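Local coordinates for chromatin structure-remodeling complex subunit RSC2 (Saccharomyces cerevisiae, PDB 4BB7), which serves as a subunit of the ATP-dependent RSC chromatin-remodelling complex, which positions nucleosomes and transfers histone octamers, and binds histone H3 through its BAH domain, at residues T73-R76 / L80-K83; V106-R111 / R143-C148; F130-N133 / I138-K141; E191-S196 / P201-V206; M212-L217 / S223-R228. All coordinates share one frame; numbering follows the deposited sequence.

Contact 1 (T73-R76 / L80-K83); sequences TVHR and LFYK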
# COMPACT_ATOMS: atom_id res chain seq x y z
N THR A 73 -5.93 -22.82 -2.34
CA THR A 73 -4.99 -22.96 -3.46
C THR A 73 -5.55 -23.78 -4.62
O THR A 73 -6.57 -24.46 -4.50
CB THR A 73 -3.66 -23.59 -3.03
OG1 THR A 73 -3.91 -24.86 -2.41
CG2 THR A 73 -2.92 -22.69 -2.05
N VAL A 74 -4.87 -23.69 -5.76
CA VAL A 74 -5.17 -24.54 -6.90
C VAL A 74 -4.15 -25.68 -6.92
O VAL A 74 -2.94 -25.44 -6.95
CB VAL A 74 -5.10 -23.75 -8.21
CG1 VAL A 74 -5.31 -24.68 -9.40
CG2 VAL A 74 -6.13 -22.63 -8.21
N HIS A 75 -4.64 -26.92 -6.90
CA HIS A 75 -3.77 -28.08 -6.85
C HIS A 75 -4.43 -29.35 -7.38
O HIS A 75 -5.66 -29.45 -7.43
CB HIS A 75 -3.31 -28.32 -5.41
CG HIS A 75 -4.44 -28.49 -4.45
ND1 HIS A 75 -4.99 -27.42 -3.77
CD2 HIS A 75 -5.12 -29.58 -4.05
CE1 HIS A 75 -5.97 -27.86 -2.99
NE2 HIS A 75 -6.07 -29.17 -3.14
N ARG A 76 -3.60 -30.31 -7.78
CA ARG A 76 -4.06 -31.62 -8.21
C ARG A 76 -5.00 -32.22 -7.18
O ARG A 76 -4.74 -32.16 -5.98
CB ARG A 76 -2.88 -32.55 -8.46
CG ARG A 76 -1.98 -32.12 -9.62
CD ARG A 76 -0.65 -32.85 -9.62
NE ARG A 76 -0.79 -34.30 -9.49
CZ ARG A 76 0.12 -35.18 -9.89
NH1 ARG A 76 1.26 -34.77 -10.44
NH2 ARG A 76 -0.10 -36.48 -9.73
N LEU A 80 -1.90 -34.26 -1.18
CA LEU A 80 -2.06 -34.50 0.25
C LEU A 80 -1.50 -33.33 1.05
O LEU A 80 -0.65 -32.58 0.57
CB LEU A 80 -1.34 -35.79 0.66
CG LEU A 80 -1.90 -37.07 0.03
CD1 LEU A 80 -1.01 -38.26 0.35
CD2 LEU A 80 -3.33 -37.30 0.51
N PHE A 81 -1.98 -33.18 2.28
CA PHE A 81 -1.59 -32.06 3.13
C PHE A 81 -1.44 -32.51 4.58
O PHE A 81 -2.11 -33.44 5.02
CB PHE A 81 -2.63 -30.94 3.07
CG PHE A 81 -2.86 -30.38 1.70
CD1 PHE A 81 -2.03 -29.38 1.20
CD2 PHE A 81 -3.89 -30.85 0.91
CE1 PHE A 81 -2.24 -28.86 -0.06
CE2 PHE A 81 -4.10 -30.33 -0.36
CZ PHE A 81 -3.28 -29.33 -0.84
N TYR A 82 -0.56 -31.84 5.32
CA TYR A 82 -0.45 -32.10 6.75
C TYR A 82 -1.63 -31.47 7.46
O TYR A 82 -2.28 -30.57 6.93
CB TYR A 82 0.86 -31.53 7.30
CG TYR A 82 2.09 -32.07 6.60
CD1 TYR A 82 2.59 -33.33 6.90
CD2 TYR A 82 2.75 -31.31 5.63
CE1 TYR A 82 3.71 -33.82 6.26
CE2 TYR A 82 3.87 -31.80 4.99
CZ TYR A 82 4.35 -33.05 5.30
OH TYR A 82 5.46 -33.53 4.66
N LYS A 83 -1.91 -31.95 8.67
CA LYS A 83 -2.90 -31.28 9.51
C LYS A 83 -2.34 -29.92 9.88
O LYS A 83 -1.25 -29.81 10.43
CB LYS A 83 -3.19 -32.11 10.76
CG LYS A 83 -4.17 -31.44 11.72
CD LYS A 83 -4.81 -32.45 12.65
CE LYS A 83 -5.66 -33.46 11.88
NZ LYS A 83 -6.39 -34.40 12.79

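Contact 2 (V106-R111 / R143-C148); sequences VIHFTR and RTWKAC. With SO4 (sulfate ion), chain E.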
# COMPACT_ATOMS: atom_id res chain seq x y z
N VAL A 106 3.92 -20.49 12.82
CA VAL A 106 4.19 -21.33 11.66
C VAL A 106 5.59 -21.91 11.75
O VAL A 106 6.57 -21.17 11.87
CB VAL A 106 4.04 -20.54 10.34
CG1 VAL A 106 4.44 -21.41 9.15
CG2 VAL A 106 2.62 -20.02 10.17
N ILE A 107 5.69 -23.24 11.71
CA ILE A 107 6.98 -23.92 11.79
C ILE A 107 7.39 -24.52 10.44
O ILE A 107 6.54 -24.90 9.63
CB ILE A 107 6.99 -25.02 12.88
CG1 ILE A 107 8.42 -25.48 13.18
CG2 ILE A 107 6.13 -26.19 12.47
CD1 ILE A 107 8.51 -26.50 14.29
N HIS A 108 8.70 -24.59 10.20
CA HIS A 108 9.23 -25.14 8.96
C HIS A 108 9.25 -26.67 9.00
O HIS A 108 9.82 -27.27 9.92
CB HIS A 108 10.64 -24.60 8.71
CG HIS A 108 11.20 -25.00 7.38
ND1 HIS A 108 12.52 -25.39 7.22
CD2 HIS A 108 10.63 -25.07 6.15
CE1 HIS A 108 12.73 -25.68 5.95
NE2 HIS A 108 11.60 -25.50 5.28
N PHE A 109 8.64 -27.30 8.00
CA PHE A 109 8.50 -28.76 8.00
C PHE A 109 9.78 -29.50 8.37
O PHE A 109 9.76 -30.41 9.20
CB PHE A 109 8.00 -29.27 6.65
CG PHE A 109 7.96 -30.77 6.55
CD1 PHE A 109 7.07 -31.50 7.32
CD2 PHE A 109 8.81 -31.45 5.69
CE1 PHE A 109 7.03 -32.88 7.24
CE2 PHE A 109 8.78 -32.83 5.61
CZ PHE A 109 7.88 -33.55 6.38
N THR A 110 10.89 -29.13 7.75
CA THR A 110 12.15 -29.83 8.00
C THR A 110 12.53 -29.78 9.48
O THR A 110 13.09 -30.74 10.01
CB THR A 110 13.29 -29.26 7.13
OG1 THR A 110 12.83 -29.08 5.79
CG2 THR A 110 14.48 -30.20 7.14
N ARG A 111 12.20 -28.68 10.14
CA ARG A 111 12.45 -28.52 11.58
C ARG A 111 11.46 -29.33 12.43
O ARG A 111 11.87 -30.13 13.28
CB ARG A 111 12.40 -27.04 11.96
CG ARG A 111 12.44 -26.76 13.45
CD ARG A 111 12.40 -25.26 13.71
NE ARG A 111 12.31 -24.94 15.13
CZ ARG A 111 11.67 -23.89 15.63
NH1 ARG A 111 11.05 -23.04 14.82
NH2 ARG A 111 11.65 -23.68 16.94
N ARG A 143 13.86 -24.81 0.96
CA ARG A 143 15.11 -25.30 1.54
C ARG A 143 15.80 -24.21 2.36
O ARG A 143 16.53 -24.50 3.31
CB ARG A 143 16.05 -25.77 0.43
CG ARG A 143 15.42 -26.73 -0.58
CD ARG A 143 15.01 -28.04 0.07
NE ARG A 143 14.69 -29.06 -0.93
CZ ARG A 143 15.52 -30.02 -1.32
NH1 ARG A 143 16.74 -30.09 -0.80
NH2 ARG A 143 15.14 -30.90 -2.24
N THR A 144 15.57 -22.95 1.99
CA THR A 144 16.20 -21.82 2.67
C THR A 144 15.15 -21.02 3.42
O THR A 144 14.73 -19.95 2.98
CB THR A 144 16.92 -20.90 1.66
OG1 THR A 144 17.75 -21.69 0.79
CG2 THR A 144 17.78 -19.88 2.38
N TRP A 145 14.74 -21.54 4.57
CA TRP A 145 13.63 -20.97 5.34
C TRP A 145 13.90 -19.55 5.82
O TRP A 145 12.98 -18.74 5.92
CB TRP A 145 13.32 -21.89 6.53
CG TRP A 145 12.18 -21.42 7.39
CD1 TRP A 145 12.25 -21.02 8.70
CD2 TRP A 145 10.80 -21.32 7.01
NE1 TRP A 145 11.00 -20.68 9.16
CE2 TRP A 145 10.09 -20.85 8.14
CE3 TRP A 145 10.10 -21.58 5.83
CZ2 TRP A 145 8.72 -20.63 8.12
CZ3 TRP A 145 8.73 -21.36 5.81
CH2 TRP A 145 8.06 -20.90 6.95
N LYS A 146 15.16 -19.25 6.11
CA LYS A 146 15.52 -17.92 6.61
C LYS A 146 15.24 -16.86 5.56
O LYS A 146 14.95 -15.71 5.88
CB LYS A 146 16.99 -17.89 7.04
CG LYS A 146 17.99 -18.09 5.91
N ALA A 147 15.32 -17.25 4.29
CA ALA A 147 15.10 -16.33 3.18
C ALA A 147 13.63 -15.93 3.04
O ALA A 147 13.30 -15.04 2.25
CB ALA A 147 15.62 -16.94 1.88
N CYS A 148 12.76 -16.59 3.79
CA CYS A 148 11.33 -16.29 3.74
C CYS A 148 10.93 -15.33 4.86
O CYS A 148 9.79 -14.86 4.90
CB CYS A 148 10.50 -17.57 3.85
SG CYS A 148 10.71 -18.70 2.45
S SO4 E . 15.05 -22.70 -1.80
O1 SO4 E . 14.87 -23.86 -2.67
O2 SO4 E . 14.20 -22.83 -0.62
O3 SO4 E . 16.45 -22.62 -1.38
O4 SO4 E . 14.69 -21.49 -2.53

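Contact 3 (F130-N133 / I138-K141); sequences FRYN and IFNK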
# COMPACT_ATOMS: atom_id res chain seq x y z
N PHE A 130 5.94 -26.13 1.77
CA PHE A 130 5.95 -25.60 0.41
C PHE A 130 5.60 -24.12 0.32
O PHE A 130 4.80 -23.61 1.10
CB PHE A 130 4.96 -26.39 -0.46
CG PHE A 130 5.23 -27.87 -0.49
CD1 PHE A 130 6.10 -28.40 -1.43
CD2 PHE A 130 4.61 -28.72 0.41
CE1 PHE A 130 6.35 -29.76 -1.47
CE2 PHE A 130 4.85 -30.07 0.38
CZ PHE A 130 5.73 -30.60 -0.56
N ARG A 131 6.20 -23.44 -0.65
CA ARG A 131 5.74 -22.12 -1.05
C ARG A 131 4.86 -22.27 -2.28
O ARG A 131 4.99 -23.24 -3.03
CB ARG A 131 6.92 -21.17 -1.31
CG ARG A 131 7.98 -21.72 -2.25
CD ARG A 131 9.07 -20.67 -2.49
NE ARG A 131 10.18 -21.18 -3.30
CZ ARG A 131 10.24 -21.09 -4.62
NH1 ARG A 131 9.25 -20.51 -5.30
NH2 ARG A 131 11.29 -21.57 -5.28
N TYR A 132 3.96 -21.32 -2.49
CA TYR A 132 2.94 -21.43 -3.52
C TYR A 132 3.09 -20.38 -4.62
O TYR A 132 3.03 -19.17 -4.36
CB TYR A 132 1.55 -21.33 -2.87
CG TYR A 132 0.38 -21.38 -3.83
CD1 TYR A 132 0.11 -22.51 -4.57
CD2 TYR A 132 -0.48 -20.29 -3.95
CE1 TYR A 132 -0.97 -22.56 -5.44
CE2 TYR A 132 -1.56 -20.33 -4.81
CZ TYR A 132 -1.80 -21.47 -5.55
OH TYR A 132 -2.88 -21.52 -6.41
N ASN A 133 3.28 -20.85 -5.85
CA ASN A 133 3.32 -19.98 -7.02
C ASN A 133 1.91 -19.66 -7.50
O ASN A 133 1.23 -20.53 -8.04
CB ASN A 133 4.13 -20.65 -8.13
CG ASN A 133 4.21 -19.82 -9.40
OD1 ASN A 133 3.40 -18.92 -9.64
ND2 ASN A 133 5.19 -20.13 -10.24
N ILE A 138 2.27 -23.59 -8.92
CA ILE A 138 3.31 -24.56 -8.62
C ILE A 138 3.64 -24.54 -7.14
O ILE A 138 3.75 -23.47 -6.53
CB ILE A 138 4.61 -24.23 -9.39
CG1 ILE A 138 4.40 -24.41 -10.89
CG2 ILE A 138 5.75 -25.10 -8.91
CD1 ILE A 138 4.02 -25.83 -11.28
N PHE A 139 3.81 -25.72 -6.55
CA PHE A 139 4.31 -25.83 -5.19
C PHE A 139 5.80 -26.13 -5.24
O PHE A 139 6.22 -27.07 -5.91
CB PHE A 139 3.59 -26.94 -4.43
CG PHE A 139 2.13 -26.67 -4.15
CD1 PHE A 139 1.17 -26.83 -5.15
CD2 PHE A 139 1.70 -26.29 -2.89
CE1 PHE A 139 -0.17 -26.60 -4.89
CE2 PHE A 139 0.36 -26.06 -2.63
CZ PHE A 139 -0.57 -26.21 -3.63
N ASN A 140 6.60 -25.33 -4.54
CA ASN A 140 8.04 -25.56 -4.47
C ASN A 140 8.52 -25.74 -3.04
O ASN A 140 8.28 -24.89 -2.18
CB ASN A 140 8.81 -24.40 -5.12
CG ASN A 140 8.64 -24.36 -6.63
OD1 ASN A 140 8.16 -23.37 -7.18
ND2 ASN A 140 9.04 -25.44 -7.30
N LYS A 141 9.19 -26.85 -2.77
CA LYS A 141 9.70 -27.12 -1.43
C LYS A 141 10.69 -26.05 -1.00
O LYS A 141 11.55 -25.64 -1.79
CB LYS A 141 10.37 -28.50 -1.36
CG LYS A 141 10.91 -28.84 0.02
CD LYS A 141 11.65 -30.16 0.01
CE LYS A 141 12.16 -30.53 1.40
NZ LYS A 141 11.04 -30.78 2.36

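Contact 4 (E191-S196 / P201-V206); sequences EPTMGS and PLVGAV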
# COMPACT_ATOMS: atom_id res chain seq x y z
N GLU A 191 -8.47 -21.70 -12.47
CA GLU A 191 -8.20 -20.52 -11.66
C GLU A 191 -9.01 -20.54 -10.38
O GLU A 191 -10.12 -21.08 -10.34
CB GLU A 191 -8.51 -19.25 -12.46
CG GLU A 191 -7.70 -19.09 -13.74
CD GLU A 191 -6.28 -18.62 -13.47
OE1 GLU A 191 -6.11 -17.68 -12.66
OE2 GLU A 191 -5.34 -19.18 -14.07
N PRO A 192 -8.47 -19.95 -9.30
CA PRO A 192 -9.23 -19.87 -8.05
C PRO A 192 -10.34 -18.83 -8.19
O PRO A 192 -10.32 -18.03 -9.13
CB PRO A 192 -8.18 -19.36 -7.06
CG PRO A 192 -7.27 -18.53 -7.90
CD PRO A 192 -7.16 -19.28 -9.20
N THR A 193 -11.29 -18.83 -7.27
CA THR A 193 -12.29 -17.78 -7.29
C THR A 193 -12.00 -16.78 -6.18
O THR A 193 -11.68 -17.15 -5.06
CB THR A 193 -13.73 -18.31 -7.20
OG1 THR A 193 -14.64 -17.20 -7.22
CG2 THR A 193 -13.92 -19.10 -5.94
N MET A 194 -12.11 -15.50 -6.52
CA MET A 194 -11.79 -14.44 -5.59
C MET A 194 -13.06 -13.91 -4.96
O MET A 194 -14.06 -13.70 -5.64
CB MET A 194 -11.05 -13.30 -6.29
CG MET A 194 -9.92 -13.76 -7.21
SD MET A 194 -8.73 -14.84 -6.38
CE MET A 194 -8.03 -13.72 -5.17
N GLY A 195 -13.02 -13.72 -3.65
CA GLY A 195 -14.10 -13.05 -2.96
C GLY A 195 -13.68 -11.61 -2.80
O GLY A 195 -13.55 -10.88 -3.78
N SER A 196 -13.43 -11.21 -1.56
CA SER A 196 -12.84 -9.91 -1.31
C SER A 196 -11.42 -9.91 -1.87
O SER A 196 -10.70 -10.90 -1.73
CB SER A 196 -12.81 -9.60 0.18
OG SER A 196 -11.97 -8.49 0.44
N PRO A 201 -8.14 -16.03 -1.64
CA PRO A 201 -9.27 -16.52 -2.44
C PRO A 201 -10.36 -17.12 -1.56
O PRO A 201 -10.06 -17.68 -0.51
CB PRO A 201 -8.63 -17.62 -3.30
CG PRO A 201 -7.18 -17.28 -3.35
CD PRO A 201 -6.87 -16.68 -2.01
N LEU A 202 -11.61 -16.99 -2.00
CA LEU A 202 -12.73 -17.60 -1.28
C LEU A 202 -12.61 -19.12 -1.31
O LEU A 202 -13.00 -19.80 -0.36
CB LEU A 202 -14.07 -17.15 -1.89
CG LEU A 202 -15.33 -17.65 -1.18
CD1 LEU A 202 -15.36 -17.18 0.27
CD2 LEU A 202 -16.58 -17.20 -1.91
N VAL A 203 -12.08 -19.65 -2.41
CA VAL A 203 -11.84 -21.08 -2.53
C VAL A 203 -11.01 -21.38 -3.78
O VAL A 203 -11.17 -20.73 -4.81
CB VAL A 203 -13.16 -21.89 -2.58
CG1 VAL A 203 -13.98 -21.50 -3.79
CG2 VAL A 203 -12.87 -23.38 -2.57
N GLY A 204 -10.13 -22.36 -3.67
CA GLY A 204 -9.28 -22.75 -4.78
C GLY A 204 -9.96 -23.80 -5.64
O GLY A 204 -11.15 -24.06 -5.49
N ALA A 205 -9.21 -24.39 -6.56
CA ALA A 205 -9.76 -25.40 -7.46
C ALA A 205 -8.88 -26.64 -7.50
O ALA A 205 -7.72 -26.61 -7.10
CB ALA A 205 -9.93 -24.83 -8.86
N VAL A 206 -9.45 -27.74 -8.00
CA VAL A 206 -8.71 -28.98 -8.15
C VAL A 206 -8.84 -29.51 -9.57
O VAL A 206 -9.87 -29.32 -10.22
CB VAL A 206 -9.17 -30.05 -7.15
CG1 VAL A 206 -8.85 -29.62 -5.73
CG2 VAL A 206 -10.65 -30.32 -7.31

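Contact 5 (M212-L217 / S223-R228); sequences MQRDDL and SDDCPR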
# COMPACT_ATOMS: atom_id res chain seq x y z
N MET A 212 2.49 -40.31 -10.85
CA MET A 212 3.91 -40.56 -11.05
C MET A 212 4.39 -41.71 -10.18
O MET A 212 3.71 -42.11 -9.23
CB MET A 212 4.70 -39.30 -10.73
CG MET A 212 4.26 -38.62 -9.44
SD MET A 212 4.88 -36.94 -9.31
CE MET A 212 4.36 -36.27 -10.89
N GLN A 213 5.56 -42.25 -10.50
CA GLN A 213 6.09 -43.39 -9.75
C GLN A 213 7.00 -42.95 -8.60
O GLN A 213 6.92 -43.50 -7.51
CB GLN A 213 6.83 -44.36 -10.68
CG GLN A 213 7.15 -45.70 -10.04
CD GLN A 213 7.85 -46.67 -10.97
OE1 GLN A 213 8.41 -46.28 -12.00
NE2 GLN A 213 7.83 -47.95 -10.62
N ARG A 214 7.84 -41.96 -8.85
CA ARG A 214 8.75 -41.46 -7.82
C ARG A 214 8.21 -40.18 -7.18
O ARG A 214 7.94 -39.20 -7.87
CB ARG A 214 10.16 -41.24 -8.39
CG ARG A 214 10.85 -42.50 -8.91
CD ARG A 214 12.28 -42.19 -9.38
NE ARG A 214 12.92 -43.29 -10.10
CZ ARG A 214 14.14 -43.21 -10.64
NH1 ARG A 214 14.85 -42.10 -10.54
NH2 ARG A 214 14.65 -44.25 -11.28
N ASP A 215 8.05 -40.20 -5.86
CA ASP A 215 7.48 -39.07 -5.14
C ASP A 215 8.14 -38.91 -3.78
O ASP A 215 7.74 -39.52 -2.79
CB ASP A 215 5.97 -39.25 -4.98
CG ASP A 215 5.30 -38.03 -4.38
OD1 ASP A 215 5.98 -37.00 -4.22
OD2 ASP A 215 4.10 -38.12 -4.07
N ASP A 216 9.16 -38.06 -3.73
CA ASP A 216 10.04 -37.96 -2.57
C ASP A 216 9.44 -37.23 -1.38
O ASP A 216 9.76 -37.53 -0.23
CB ASP A 216 11.36 -37.30 -2.98
CG ASP A 216 11.94 -37.91 -4.23
OD1 ASP A 216 11.94 -39.16 -4.35
OD2 ASP A 216 12.40 -37.14 -5.11
N LEU A 217 8.58 -36.26 -1.65
CA LEU A 217 8.03 -35.42 -0.59
C LEU A 217 6.69 -35.95 -0.08
O LEU A 217 6.12 -35.42 0.87
CB LEU A 217 7.86 -33.99 -1.08
CG LEU A 217 9.10 -33.38 -1.75
CD1 LEU A 217 8.86 -31.92 -2.07
CD2 LEU A 217 10.32 -33.54 -0.86
N SER A 223 0.75 -41.79 -6.00
CA SER A 223 2.14 -42.14 -6.27
C SER A 223 2.43 -43.55 -5.77
O SER A 223 1.89 -43.97 -4.75
CB SER A 223 3.08 -41.16 -5.58
OG SER A 223 2.83 -39.83 -6.01
N ASP A 224 3.26 -44.28 -6.49
CA ASP A 224 3.72 -45.58 -6.00
C ASP A 224 4.51 -45.39 -4.71
O ASP A 224 4.24 -46.05 -3.71
CB ASP A 224 4.59 -46.28 -7.05
CG ASP A 224 3.77 -46.96 -8.12
OD1 ASP A 224 2.85 -47.73 -7.76
OD2 ASP A 224 4.05 -46.74 -9.31
N ASP A 225 5.47 -44.48 -4.75
CA ASP A 225 6.37 -44.26 -3.62
C ASP A 225 5.81 -43.31 -2.58
O ASP A 225 4.92 -42.50 -2.86
CB ASP A 225 7.72 -43.73 -4.10
CG ASP A 225 8.49 -44.74 -4.91
OD1 ASP A 225 8.06 -45.91 -4.97
OD2 ASP A 225 9.54 -44.37 -5.47
N CYS A 226 6.35 -43.42 -1.37
CA CYS A 226 6.09 -42.46 -0.32
C CYS A 226 7.20 -42.58 0.71
O CYS A 226 7.48 -43.68 1.20
CB CYS A 226 4.74 -42.71 0.34
SG CYS A 226 4.41 -41.60 1.72
N PRO A 227 7.84 -41.45 1.05
CA PRO A 227 8.93 -41.49 2.04
C PRO A 227 8.46 -42.12 3.35
O PRO A 227 7.26 -42.12 3.64
CB PRO A 227 9.28 -40.01 2.24
CG PRO A 227 8.10 -39.25 1.71
CD PRO A 227 7.54 -40.08 0.61
N ARG A 228 9.41 -42.65 4.12
CA ARG A 228 9.11 -43.36 5.36
C ARG A 228 8.46 -42.50 6.44
O ARG A 228 7.73 -43.01 7.30
CB ARG A 228 10.37 -44.01 5.92
O HOH W 1 1.19 -39.32 -8.77

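Contact 1 (T73-R76 / L80-K83)
Phe-81 drives the end of its ring over the face of His-75, its CZ lying 3.6 Å above the imidazole plane and over the ring centre. The two side chains come from opposite directions and meet as a T-shaped (edge-to-face) pair: the ring centroids of His-75 and Phe-81 are 4.9 Å apart and the planes are turned by 78°. The touching phenyl atoms are CZ and CE2, with Phe-81 CE2 to His-75 NE2 at 3.6 Å as the closest approach. His-75 reaches this place because its CG sits between the backbone N and the carbonyl carbon (chi1 56°), which brings the imidazole back alongside Thr-73. There ND1 donates to Thr-73 OG1 at 3.1 Å, the hydroxyl lying 26° out of the ring plane, and Thr-73 OG1 is also hydrogen-bonded to Pro-70 O. On the far side of the ring His-75 NE2 is bonded to Ser-173 OG, and so both nitrogens of this buried imidazole are engaged and its rotation is fixed. Within the BAH domain the pair bridges two short strands of different sheets: 75-76, which runs parallel to 206-207, and 80-82, which pairs antiparallel with 166-172. Replacing His-75 by an alanine would probably leave the edge of Phe-81 without the face it packs on and Ser-173 OG without its ring partner. Phe-139 packs on His-75 from the hairpin strand 138-141, while Phe-81 is tied to strand 166-172 by backbone bonding to Tyr-171.

Contact 2 (V106-R111 / R143-C148)
The start of helix 109-114, where His-108 holds the N-cap position, is packed against the short 3-10 turn 145-148 through Trp-145. The two side chains slide past each other in opposite directions, and each lays its CB over the ring of the other. His-108 CB lies 3.6 Å from the centroid of the Trp-145 five-membered ring, 7° off the ring normal, and Trp-145 CB lies 3.8 Å from the centroid of the His-108 ring; both are CH-pi contacts. The ring planes are within 9° of parallel but displaced so far that they barely overlap, and the nearest ring atoms are His-108 CD2 and Trp-145 CE3, 3.5 Å apart. Both side chains are extended away from their backbone N (chi1 -174° for His-108), which lets the two fit past each other. The other face of the imidazole carries the backbone N of Thr-110. In the fold the contact joins the end of strand 100-108, part of the six-stranded mixed sheet of the BAH domain, to the loop after strand 138-141. That loop is also held by His-108 NE2, hydrogen-bonded to Ile-142 O. Val-106 adds its CG1, 4.3 Å from Trp-145 CH2. Just ahead of Trp-145 in the chain, a sulfate ion, probably from the crystallisation liquor, is bound by the backbone N of Arg-143 and Thr-144, both to its O2, and by Thr-144 OG1, 2.7 Å from sulfate O3.

Contact 3 (F130-N133 / I138-K141)
Asn-140, Phe-130 and Phe-139 bury more surface than any other residues of this contact, a beta hairpin whose antiparallel strands 130-133 and 138-141 are joined by four residues. Asn-140 forms the hydrogen-bonded pair with Arg-131: Arg-131 N to Asn-140 O and Asn-140 N to Arg-131 O are each 3.0 Å long and nearly straight. On the same face of the sheet the guanidinium of Arg-131 folds over its neighbour, Asn-140 CB standing 3.6 Å above the plane of the group and over its centre. The extended Arg-131 chain gets there because its CG stands between the backbone N and the carbonyl carbon (chi1 51°). The guanidinium and amide planes are 40° apart, and a sulfate ion, probably from the crystallisation liquor, lies near the arginine side chain, nearest atoms about 4 Å apart.

Phe-130 and Phe-139 are on the other, more buried face, with Tyr-132 and Lys-141. Phe-130 lays its CD1 3.7 Å from Lys-141 N and meets the rim of the Phe-139 ring with its CB. Over one face of Phe-139, toward the rim, comes Tyr-132 CD1, 3.9 Å from Phe-139 CZ; the two rings are oblique, planes at 53°. Met-87 of strand 87-96 packs against all three aromatic side chains, and Arg-79 makes cation-pi contacts with Phe-130 and Phe-139. Tyr-132 OH is hydrogen-bonded to Val-74 N, and Lys-141 NZ forms a salt bridge with Glu-129. Toward the turn, Asn-133 N donates to Ile-138 O at 2.7 Å, in the plane of that carbonyl.

Contact 4 (E191-S196 / P201-V206)
Thr-193 and Val-203 each place a methyl between the backbone N and the carbonyl carbon: OG1 of Thr-193 is anti to its N (chi1 180°), leaving CG2 in that place, and CG1 of Val-203 takes it directly (chi1 62°). These torsions turn the two methyls to face each other, though the 3.2 Å from Thr-193 CG2 to Val-203 CG1 is too short to be trusted. The firmer link is a single antiparallel bridge between the same residues, in which Thr-193 N meets the Val-203 carbonyl almost head-on, 3.1 Å from Val-203 O. Thr-193 O receives a weak, bent bond from Leu-202 N. The Met-194 side chain lies along the Pro-201 ring; bent at chi2 and chi3, it brings its CE 4.1 Å from Pro-201 CG. Pro-192 CB closes on the same proline at Pro-201 CB, 4.2 Å away. The 191-196 and 201-206 segments thus form an irregular surface loop with two facing arms and a single bridge. It lies in the long link between strands 166-172 and 206-207, and its second arm runs beside 73-76: Gly-204 bonds through its backbone to Glu-71 and Ala-205 to His-75, just before 206-207 pairs in parallel with strand 75-76.

Contact 5 (M212-L217 / S223-R228)
Met-212 opens the contact with its carbonyl O over Ser-223, a CA-H...O contact of 3.4 Å from Ser-223 CA. A water links the two residues further, accepting from Met-212 N and donating to Ser-223 OG. Gln-213 lays its aliphatic part across Asp-224, CG lying 3.4 Å from Asp-224 OD2, with the amide and carboxylate planes 63° apart; its carbonyl O takes a 3.3 Å bond from Asp-225 N. Arg-214 runs alongside Asp-225, but their charged ends stay apart, Arg-214 NE being 5.8 Å from Asp-225 OD2. Asp-215 is buried, and its CG anti to the backbone N (chi1 -174°) turns the carboxylate to the other arm. There OD2 accepts from Ser-223 OG at 2.9 Å on its anti side, 33° out of the carboxylate plane. The same OD2 also takes Tyr-220 N and, weakly, Glu-219 N, so one carboxylate oxygen gathers the serine hydroxyl and backbone N-H groups of the connecting residues. With an alanine in place of Asp-215, the Ser-223 hydroxyl and the Tyr-220 N-H are likely to lose this acceptor. Asp-216 sets its carbonyl O closely against the Pro-227 ring, 3.1 Å from Pro-227 CG. The whole is an irregular surface loop with two facing arms, linking strand 206-207 to strand 230-231 and braced by a side-chain carboxylate that binds backbone N-H groups.

How the contacts relate
Contact 1 comes first along the chain and touches each of the other four. Contact 2 opens next and encloses contact 3, whose centre is about 11 Å from that of contact 1; contacts 4 and 5 come later, in series. Contact 1 is hydrogen-bonded to both contact 3 and contact 4. Contact 5 reaches contact 3 through Leu-217, packed on Phe-130 and Lys-141. Contacts 2 and 4 sit on opposite sides of the chain's centre, their own centres about 26 Å apart. The hairpin and short strands of the BAH region are thereby tied to the later loops, consistent with the two parts packing as one unit.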